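Local atomic coordinates of DNA repair protein XRCC1 (Mus musculus, PDB entry 3PC6), a protein that acts as a scaffold in DNA single-strand break repair, assembling repair protein complexes and binding poly-ADP-ribose chains, and is represented here by its second BRCT domain. Residues Q47-A52 with L69-P74. Residues are numbered along the deposited sequence; the frame is centred on the assembly and turned at random.
Sequences QFVITA and LAFVRP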
loop_
_atom_site.group_PDB
_atom_site.type_symbol
_atom_site.label_atom_id
_atom_site.label_comp_id
_atom_site.label_asym_id
_atom_site.label_seq_id
_atom_site.Cartn_x
_atom_site.Cartn_y
_atom_site.Cartn_z
ATOM N N GLN B 47 -2.063 -14.752 -7.302
ATOM C CA GLN B 47 -1.631 -16.013 -6.731
ATOM C C GLN B 47 -2.328 -16.336 -5.402
ATOM O O GLN B 47 -2.587 -17.508 -5.106
ATOM C CB GLN B 47 -0.111 -16.007 -6.562
ATOM C CG GLN B 47 0.628 -15.798 -7.883
ATOM C CD GLN B 47 2.097 -15.451 -7.695
ATOM O OE1 GLN B 47 2.459 -14.739 -6.764
ATOM N NE2 GLN B 47 2.946 -15.952 -8.586
ATOM N N PHE B 48 -2.632 -15.299 -4.617
ATOM C CA PHE B 48 -3.270 -15.458 -3.312
ATOM C C PHE B 48 -4.522 -14.600 -3.192
ATOM O O PHE B 48 -4.469 -13.387 -3.355
ATOM C CB PHE B 48 -2.301 -15.098 -2.177
ATOM C CG PHE B 48 -1.047 -15.904 -2.207
ATOM C CD1 PHE B 48 0.086 -15.421 -2.836
ATOM C CD2 PHE B 48 -1.025 -17.190 -1.669
ATOM C CE1 PHE B 48 1.245 -16.189 -2.904
ATOM C CE2 PHE B 48 0.136 -17.968 -1.727
ATOM C CZ PHE B 48 1.269 -17.467 -2.351
ATOM N N VAL B 49 -5.638 -15.256 -2.916
ATOM C CA VAL B 49 -6.907 -14.590 -2.625
ATOM C C VAL B 49 -7.098 -14.601 -1.110
ATOM O O VAL B 49 -7.210 -15.673 -0.497
ATOM C CB VAL B 49 -8.062 -15.334 -3.315
ATOM C CG1 VAL B 49 -9.414 -14.732 -2.935
ATOM C CG2 VAL B 49 -7.855 -15.320 -4.830
ATOM N N ILE B 50 -7.082 -13.418 -0.503
ATOM C CA ILE B 50 -7.229 -13.291 0.944
ATOM C C ILE B 50 -8.680 -12.998 1.270
ATOM O O ILE B 50 -9.255 -12.051 0.738
ATOM C CB ILE B 50 -6.362 -12.154 1.511
ATOM C CG1 ILE B 50 -4.914 -12.278 1.025
ATOM C CG2 ILE B 50 -6.467 -12.114 3.032
ATOM C CD1 ILE B 50 -4.204 -13.594 1.387
ATOM N N THR B 51 -9.280 -13.823 2.123
ATOM C CA THR B 51 -10.700 -13.691 2.434
ATOM C C THR B 51 -11.026 -14.020 3.892
ATOM O O THR B 51 -10.525 -15.000 4.436
ATOM C CB THR B 51 -11.566 -14.581 1.516
ATOM O OG1 THR B 51 -12.924 -14.568 1.973
ATOM C CG2 THR B 51 -11.052 -16.023 1.498
ATOM N N ALA B 52 -11.871 -13.200 4.510
ATOM C CA ALA B 52 -12.371 -13.485 5.857
ATOM C C ALA B 52 -13.776 -14.129 5.817
ATOM O O ALA B 52 -14.359 -14.439 6.859
ATOM C CB ALA B 52 -12.401 -12.191 6.686
ATOM N N LEU B 69 -4.294 -20.657 -8.124
ATOM C CA LEU B 69 -4.785 -19.812 -7.033
ATOM C C LEU B 69 -4.758 -20.518 -5.685
ATOM O O LEU B 69 -5.073 -21.707 -5.585
ATOM C CB LEU B 69 -6.231 -19.377 -7.313
ATOM C CG LEU B 69 -6.491 -18.254 -8.306
ATOM C CD1 LEU B 69 -7.994 -18.056 -8.470
ATOM C CD2 LEU B 69 -5.824 -16.959 -7.818
ATOM N N ALA B 70 -4.392 -19.772 -4.651
ATOM C CA ALA B 70 -4.503 -20.241 -3.274
ATOM C C ALA B 70 -5.420 -19.293 -2.521
ATOM O O ALA B 70 -5.300 -18.074 -2.658
ATOM C CB ALA B 70 -3.146 -20.265 -2.617
ATOM N N PHE B 71 -6.324 -19.851 -1.725
ATOM C CA PHE B 71 -7.262 -19.048 -0.931
ATOM C C PHE B 71 -6.849 -19.121 0.531
ATOM O O PHE B 71 -6.645 -20.221 1.066
ATOM C CB PHE B 71 -8.683 -19.581 -1.143
ATOM C CG PHE B 71 -9.099 -19.577 -2.593
ATOM C CD1 PHE B 71 -8.756 -20.620 -3.429
ATOM C CD2 PHE B 71 -9.775 -18.488 -3.127
ATOM C CE1 PHE B 71 -9.113 -20.602 -4.767
ATOM C CE2 PHE B 71 -10.127 -18.457 -4.466
ATOM C CZ PHE B 71 -9.791 -19.518 -5.284
ATOM N N VAL B 72 -6.705 -17.961 1.172
ATOM C CA VAL B 72 -6.072 -17.897 2.490
ATOM C C VAL B 72 -6.748 -16.895 3.421
ATOM O O VAL B 72 -7.244 -15.865 2.966
ATOM C CB VAL B 72 -4.605 -17.461 2.363
ATOM C CG1 VAL B 72 -3.834 -17.786 3.646
ATOM C CG2 VAL B 72 -3.962 -18.098 1.153
ATOM N N ARG B 73 -6.740 -17.197 4.722
ATOM C CA ARG B 73 -7.246 -16.289 5.761
ATOM C C ARG B 73 -6.288 -15.122 6.033
ATOM O O ARG B 73 -5.078 -15.274 5.946
ATOM C CB ARG B 73 -7.483 -17.060 7.068
ATOM C CG ARG B 73 -8.613 -18.122 6.981
ATOM C CD ARG B 73 -9.904 -17.457 6.542
ATOM N NE ARG B 73 -11.054 -18.359 6.575
ATOM C CZ ARG B 73 -12.192 -18.125 5.935
ATOM N NH1 ARG B 73 -12.323 -17.023 5.206
ATOM N NH2 ARG B 73 -13.196 -18.998 6.010
ATOM N N PRO B 74 -6.833 -13.948 6.390
ATOM C CA PRO B 74 -5.941 -12.809 6.667
ATOM C C PRO B 74 -4.948 -13.067 7.814
ATOM O O PRO B 74 -3.889 -12.438 7.847
ATOM C CB PRO B 74 -6.900 -11.659 6.995
ATOM C CG PRO B 74 -8.260 -12.275 7.175
ATOM C CD PRO B 74 -8.259 -13.582 6.426
#
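Val49 and Phe71 are paired on neighbouring parallel strands, and their side chains lie alongside each other, pointing the same way. From CB outward, every side-chain carbon of Val49 takes part. Val49 CB sits 3.6 Å from Phe71 CD2. Val49 CG1, anti to the backbone N (chi1 175°), meets CD2 and CE2 of Phe71. Val49 CG2 meets Phe71 CE2 and reaches Leu69 CD2 at 4.0 Å. Phe59 and Leu63 of helix 59-65 pack against this face. Four backbone hydrogen bonds join the two segments, from Ala70 N to Gln47 O, Val49 N to Ala70 O, Val72 N to Val49 O and Thr51 N to Val72 O. On the other face, Phe48 CD2 lies 3.9 Å from Ala70 CB, and Val72 CG2 comes to the edge of the Phe48 ring. Ile50 CG2 packs 3.7 Å from Pro74 CA. Past the last backbone bond, Arg73 bends at chi2 (-57°) and brings NH1 to 2.8 Å from Thr51 O. The oxygen lies in the guanidinium plane, but NH1 stands above the carbonyl plane. NH1 also bonds Gln53 O. With an alanine here in place of the arginine, both NH1 bonds go, and Thr51 O and Gln53 O would probably lose their shared donor. Helix 59-65 links the two strands in a beta-alpha-beta unit, part of the parallel sheet of the BRCT fold.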